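Local coordinates for protein endoglucanase (Thermotoga maritima, PDB 2FVG) that probably acts as a metal-dependent aminopeptidase of the M42 family, binding two divalent metal cations per subunit, although it is named an endoglucanase, at residues L4-M9 / R21-S26; D153-E156 / A161-K164. All blocks are in the same frame, centred on the assembly; numbering follows the deposited sequence.

Interaction 1 comes first along the chain and packs helix 4-9 against helix 18-28; interaction 2 follows and pairs strands 155-157 and 160-163, a hairpin at one end of the large mixed sheet. Their centres lie 14 Å apart, and helix 4-9 serves both: it meets helix 18-28 through Leu7 and Glu6, and the open end of the hairpin, at Tyr154 and Lys164, through Leu4, Lys5 and Ser8. Lys5 CB packs at 3.5 Å from Tyr154 CD1, and Ser8 OG lies 2.8 Å from Lys164 O, a probable hydrogen bond. The N-terminal helix is wedged between both, and the side chains of Ile24 and Val162 lie about 9 and 8 Å from those of predicted zinc ligands His61 and His308.

Interaction 1: L4-M9 / R21-S26; sequences LKELSM and RDFIKS
Phe23 reaches from helix 18-28 to helix 4-9 and touches both Glu6 and Leu7. The short axes run nearly antiparallel, at 164°, and come no closer than 11.1 Å, so side chains rather than backbones make the contact, and it buries only 174 Å². Phe23 extends its ring across this gap because CG is swung to the far side from its own N (chi1 -179°). The far end of the ring meets the aliphatic base of Glu6, where CZ of Phe23 lies 3.7 Å from CB of Glu6; the two side chains cross at about a right angle, and the carboxylate plane is turned 47° from the ring. The CD2-CE2 side of the ring takes Leu7, obliquely, with CD2 of Leu7 3.8 Å from CD2 of Phe23. That same methyl of Leu7 also lies 4.0 Å from CG1 of Ile24, and thus bridges two successive residues of the opposing helix. Replacing Phe23 by an alanine would probably open a gap between the helices and leave the CB of Glu6 without its apolar partner, with Leu7 held across the contact by Ile24 alone. Beyond the pair, Leu7 also packs on Ser173 and Ile176 of helix 166-180, while Ile24 rests on Leu43 of strand 43-47. Leu7 thus lies where helices 4-9, 18-28 and 166-180 meet, and helix 18-28 lies against the edge region of the large mixed sheet.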
loop_
_atom_site.group_PDB
_atom_site.type_symbol
_atom_site.label_atom_id
_atom_site.label_comp_id
_atom_site.label_asym_id
_atom_site.label_seq_id
_atom_site.Cartn_x
_atom_site.Cartn_y
_atom_site.Cartn_z
ATOM N N LEU A 4 8.837 3.629 -6.979
ATOM C CA LEU A 4 8.765 3.223 -5.589
ATOM C C LEU A 4 9.355 4.285 -4.685
ATOM O O LEU A 4 8.805 4.559 -3.643
ATOM C CB LEU A 4 9.449 1.898 -5.350
ATOM C CG LEU A 4 9.235 1.314 -3.957
ATOM C CD1 LEU A 4 7.767 1.183 -3.664
ATOM C CD2 LEU A 4 9.879 -0.032 -3.917
ATOM N N LYS A 5 10.469 4.892 -5.086
ATOM C CA LYS A 5 11.071 5.942 -4.266
ATOM C C LYS A 5 10.091 7.074 -4.025
ATOM O O LYS A 5 9.910 7.509 -2.884
ATOM C CB LYS A 5 12.365 6.475 -4.902
ATOM C CG LYS A 5 12.969 7.655 -4.145
ATOM C CD LYS A 5 14.281 8.132 -4.771
ATOM N N GLU A 6 9.442 7.573 -5.068
ATOM C CA GLU A 6 8.488 8.679 -4.824
ATOM C C GLU A 6 7.256 8.198 -4.055
ATOM O O GLU A 6 6.804 8.878 -3.139
ATOM C CB GLU A 6 8.037 9.409 -6.098
ATOM C CG GLU A 6 9.117 10.130 -6.926
ATOM C CD GLU A 6 9.891 9.219 -7.885
ATOM O OE1 GLU A 6 10.167 8.039 -7.563
ATOM O OE2 GLU A 6 10.249 9.706 -8.985
ATOM N N LEU A 7 6.731 7.023 -4.424
ATOM C CA LEU A 7 5.545 6.472 -3.770
ATOM C C LEU A 7 5.772 6.290 -2.286
ATOM O O LEU A 7 4.981 6.758 -1.466
ATOM C CB LEU A 7 5.085 5.179 -4.443
ATOM C CG LEU A 7 4.385 5.516 -5.761
ATOM C CD1 LEU A 7 4.214 4.290 -6.603
ATOM C CD2 LEU A 7 3.017 6.230 -5.502
ATOM N N SER A 8 6.882 5.650 -1.952
ATOM C CA SER A 8 7.265 5.427 -0.567
ATOM C C SER A 8 7.371 6.708 0.265
ATOM O O SER A 8 6.771 6.825 1.350
ATOM C CB SER A 8 8.625 4.727 -0.535
ATOM O OG SER A 8 9.150 4.814 0.780
HETATM N N MSE A 9 8.124 7.672 -0.247
HETATM C CA MSE A 9 8.430 8.907 0.501
HETATM C C MSE A 9 7.299 9.907 0.655
HETATM O O MSE A 9 7.241 10.655 1.635
HETATM C CB MSE A 9 9.618 9.611 -0.138
HETATM C CG MSE A 9 10.881 8.809 -0.037
HETATM SE SE MSE A 9 12.373 9.845 -0.706
HETATM C CE MSE A 9 12.358 11.289 0.745
ATOM N N ARG A 21 -2.841 9.961 -5.021
ATOM C CA ARG A 21 -3.761 9.721 -6.149
ATOM C C ARG A 21 -3.359 10.568 -7.354
ATOM O O ARG A 21 -3.303 10.062 -8.476
ATOM C CB ARG A 21 -5.230 9.959 -5.743
ATOM C CG ARG A 21 -6.250 9.652 -6.837
ATOM C CD ARG A 21 -7.708 9.896 -6.448
ATOM N NE ARG A 21 -7.923 11.213 -5.856
ATOM C CZ ARG A 21 -8.230 11.411 -4.580
ATOM N NH1 ARG A 21 -8.424 10.380 -3.772
ATOM N NH2 ARG A 21 -8.386 12.645 -4.119
ATOM N N ASP A 22 -3.056 11.845 -7.134
ATOM C CA ASP A 22 -2.613 12.726 -8.232
ATOM C C ASP A 22 -1.326 12.228 -8.892
ATOM O O ASP A 22 -1.170 12.299 -10.121
ATOM C CB ASP A 22 -2.423 14.179 -7.760
ATOM C CG ASP A 22 -3.745 14.871 -7.428
ATOM O OD1 ASP A 22 -4.819 14.354 -7.811
ATOM O OD2 ASP A 22 -3.711 15.939 -6.785
ATOM N N PHE A 23 -0.404 11.730 -8.075
ATOM C CA PHE A 23 0.850 11.223 -8.594
ATOM C C PHE A 23 0.604 10.015 -9.508
ATOM O O PHE A 23 1.027 10.000 -10.659
ATOM C CB PHE A 23 1.815 10.885 -7.446
ATOM C CG PHE A 23 3.143 10.383 -7.919
ATOM C CD1 PHE A 23 4.145 11.272 -8.301
ATOM C CD2 PHE A 23 3.386 9.020 -8.012
ATOM C CE1 PHE A 23 5.369 10.809 -8.755
ATOM C CE2 PHE A 23 4.600 8.552 -8.464
ATOM C CZ PHE A 23 5.596 9.444 -8.833
ATOM N N ILE A 24 -0.094 9.011 -8.993
ATOM C CA ILE A 24 -0.391 7.798 -9.746
ATOM C C ILE A 24 -1.081 8.133 -11.076
ATOM O O ILE A 24 -0.680 7.644 -12.155
ATOM C CB ILE A 24 -1.210 6.801 -8.876
ATOM C CG1 ILE A 24 -0.366 6.331 -7.671
ATOM C CG2 ILE A 24 -1.647 5.638 -9.726
ATOM C CD1 ILE A 24 -1.119 5.433 -6.644
ATOM N N LYS A 25 -2.081 9.011 -10.998
ATOM C CA LYS A 25 -2.817 9.512 -12.163
ATOM C C LYS A 25 -1.852 10.059 -13.229
ATOM O O LYS A 25 -1.925 9.668 -14.393
ATOM C CB LYS A 25 -3.768 10.611 -11.700
ATOM C CG LYS A 25 -4.843 11.016 -12.677
ATOM C CD LYS A 25 -5.743 12.119 -12.084
ATOM C CE LYS A 25 -6.330 11.714 -10.719
ATOM N NZ LYS A 25 -7.066 12.828 -10.039
ATOM N N SER A 26 -0.925 10.927 -12.828
ATOM C CA SER A 26 0.040 11.496 -13.781
ATOM C C SER A 26 0.903 10.432 -14.462
ATOM O O SER A 26 1.332 10.611 -15.607
ATOM C CB SER A 26 0.923 12.574 -13.138
ATOM O OG SER A 26 1.820 12.022 -12.185
#

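Interaction 2: D153-E156 / A161-K164; sequences DYIE and AVGK
The antiparallel beta hairpin of strands 155-157 and 160-163 contains the hydrogen-bonded pair Ile155 and Val162. Both backbone bonds of the pair form: Ile155 N donates to Val162 O at 3.0 Å, and Val162 N to Ile155 O at 2.8 Å, with an N-H...O angle of 161° in the second. Glu156 and Ala161 follow as a non-hydrogen-bonded pair. CA-H...O contacts supplement the ladder, among them Tyr154 CA to Val162 O at 3.3 Å, so this carbonyl receives both an N-H and a weaker C-H. Ile155 and Val162 stand side by side on one face, pointing the same way, with CG1 of Ile155 3.9 Å from CB of Val162. Tyr154 runs its ring along the hairpin toward Ala161, a course set by CG lying opposite the backbone N (chi1 171°); its OH comes 3.4 Å from CB of Ala161. The same hydroxyl donates to Glu156 OE2 at 2.8 Å, meeting the carboxylate on its anti side and 33° out of its plane, while OE2 lies in the plane of the ring at its edge. Past the last bridge, one water accepts from Lys164 N and donates to Asp153 O, at 2.9 Å from each, spanning the strands where they diverge. Strand 160-163 goes on to pair with 312-315, and helix 4-9 packs on Tyr154. The chemistry thus combines two direct backbone bonds and a water link with a phenol bonded at its far end to the carboxylate of Glu156, two residues on, which probably helps restrain the ring beside Ala161.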
loop_
_atom_site.group_PDB
_atom_site.type_symbol
_atom_site.label_atom_id
_atom_site.label_comp_id
_atom_site.label_asym_id
_atom_site.label_seq_id
_atom_site.Cartn_x
_atom_site.Cartn_y
_atom_site.Cartn_z
ATOM N N ASP A 153 13.417 8.528 4.271
ATOM C CA ASP A 153 14.189 8.533 3.067
ATOM C C ASP A 153 13.943 7.176 2.416
ATOM O O ASP A 153 13.319 6.300 3.001
ATOM C CB ASP A 153 15.658 8.701 3.471
ATOM C CG ASP A 153 16.552 9.128 2.321
ATOM O OD1 ASP A 153 16.104 9.132 1.144
ATOM O OD2 ASP A 153 17.722 9.464 2.608
ATOM N N TYR A 154 14.377 7.012 1.184
ATOM C CA TYR A 154 14.260 5.743 0.500
ATOM C C TYR A 154 15.645 5.397 -0.007
ATOM O O TYR A 154 16.193 6.108 -0.833
ATOM C CB TYR A 154 13.280 5.840 -0.668
ATOM C CG TYR A 154 13.251 4.615 -1.564
ATOM C CD1 TYR A 154 14.111 4.505 -2.656
ATOM C CD2 TYR A 154 12.353 3.580 -1.332
ATOM C CE1 TYR A 154 14.082 3.396 -3.480
ATOM C CE2 TYR A 154 12.306 2.479 -2.144
ATOM C CZ TYR A 154 13.175 2.382 -3.216
ATOM O OH TYR A 154 13.121 1.278 -4.030
ATOM N N ILE A 155 16.221 4.317 0.494
ATOM C CA ILE A 155 17.539 3.892 0.034
ATOM C C ILE A 155 17.455 2.508 -0.569
ATOM O O ILE A 155 16.782 1.634 -0.057
ATOM C CB ILE A 155 18.637 3.998 1.126
ATOM C CG1 ILE A 155 18.223 3.244 2.396
ATOM C CG2 ILE A 155 18.907 5.470 1.447
ATOM C CD1 ILE A 155 19.341 3.056 3.444
ATOM N N GLU A 156 18.175 2.304 -1.654
ATOM C CA GLU A 156 18.102 1.066 -2.391
ATOM C C GLU A 156 19.515 0.612 -2.731
ATOM O O GLU A 156 20.230 1.337 -3.424
ATOM C CB GLU A 156 17.359 1.417 -3.674
ATOM C CG GLU A 156 16.915 0.334 -4.605
ATOM C CD GLU A 156 16.274 0.948 -5.857
ATOM O OE1 GLU A 156 17.027 1.515 -6.687
ATOM O OE2 GLU A 156 15.027 0.880 -6.016
ATOM N N ALA A 161 15.630 -2.564 -0.569
ATOM C CA ALA A 161 15.234 -1.174 -0.466
ATOM C C ALA A 161 14.622 -0.939 0.901
ATOM O O ALA A 161 13.937 -1.800 1.434
ATOM C CB ALA A 161 14.261 -0.823 -1.560
ATOM N N VAL A 162 14.879 0.231 1.467
ATOM C CA VAL A 162 14.388 0.595 2.809
ATOM C C VAL A 162 13.639 1.917 2.681
ATOM O O VAL A 162 14.096 2.842 1.980
ATOM C CB VAL A 162 15.553 0.793 3.822
ATOM C CG1 VAL A 162 15.011 1.077 5.262
ATOM C CG2 VAL A 162 16.468 -0.421 3.832
ATOM N N GLY A 163 12.481 1.993 3.322
ATOM C CA GLY A 163 11.666 3.201 3.301
ATOM C C GLY A 163 10.378 2.941 4.033
ATOM O O GLY A 163 10.182 1.870 4.582
ATOM N N LYS A 164 9.488 3.922 4.034
ATOM C CA LYS A 164 8.239 3.783 4.737
ATOM C C LYS A 164 7.120 3.476 3.759
ATOM O O LYS A 164 7.296 3.552 2.528
ATOM C CB LYS A 164 7.912 5.072 5.502
ATOM C CG LYS A 164 7.525 6.215 4.576
ATOM C CD LYS A 164 6.961 7.342 5.337
ATOM C CE LYS A 164 6.548 8.488 4.439
ATOM N NZ LYS A 164 5.348 8.228 3.616
HETATM O O HOH W 1 10.413 6.274 2.544
#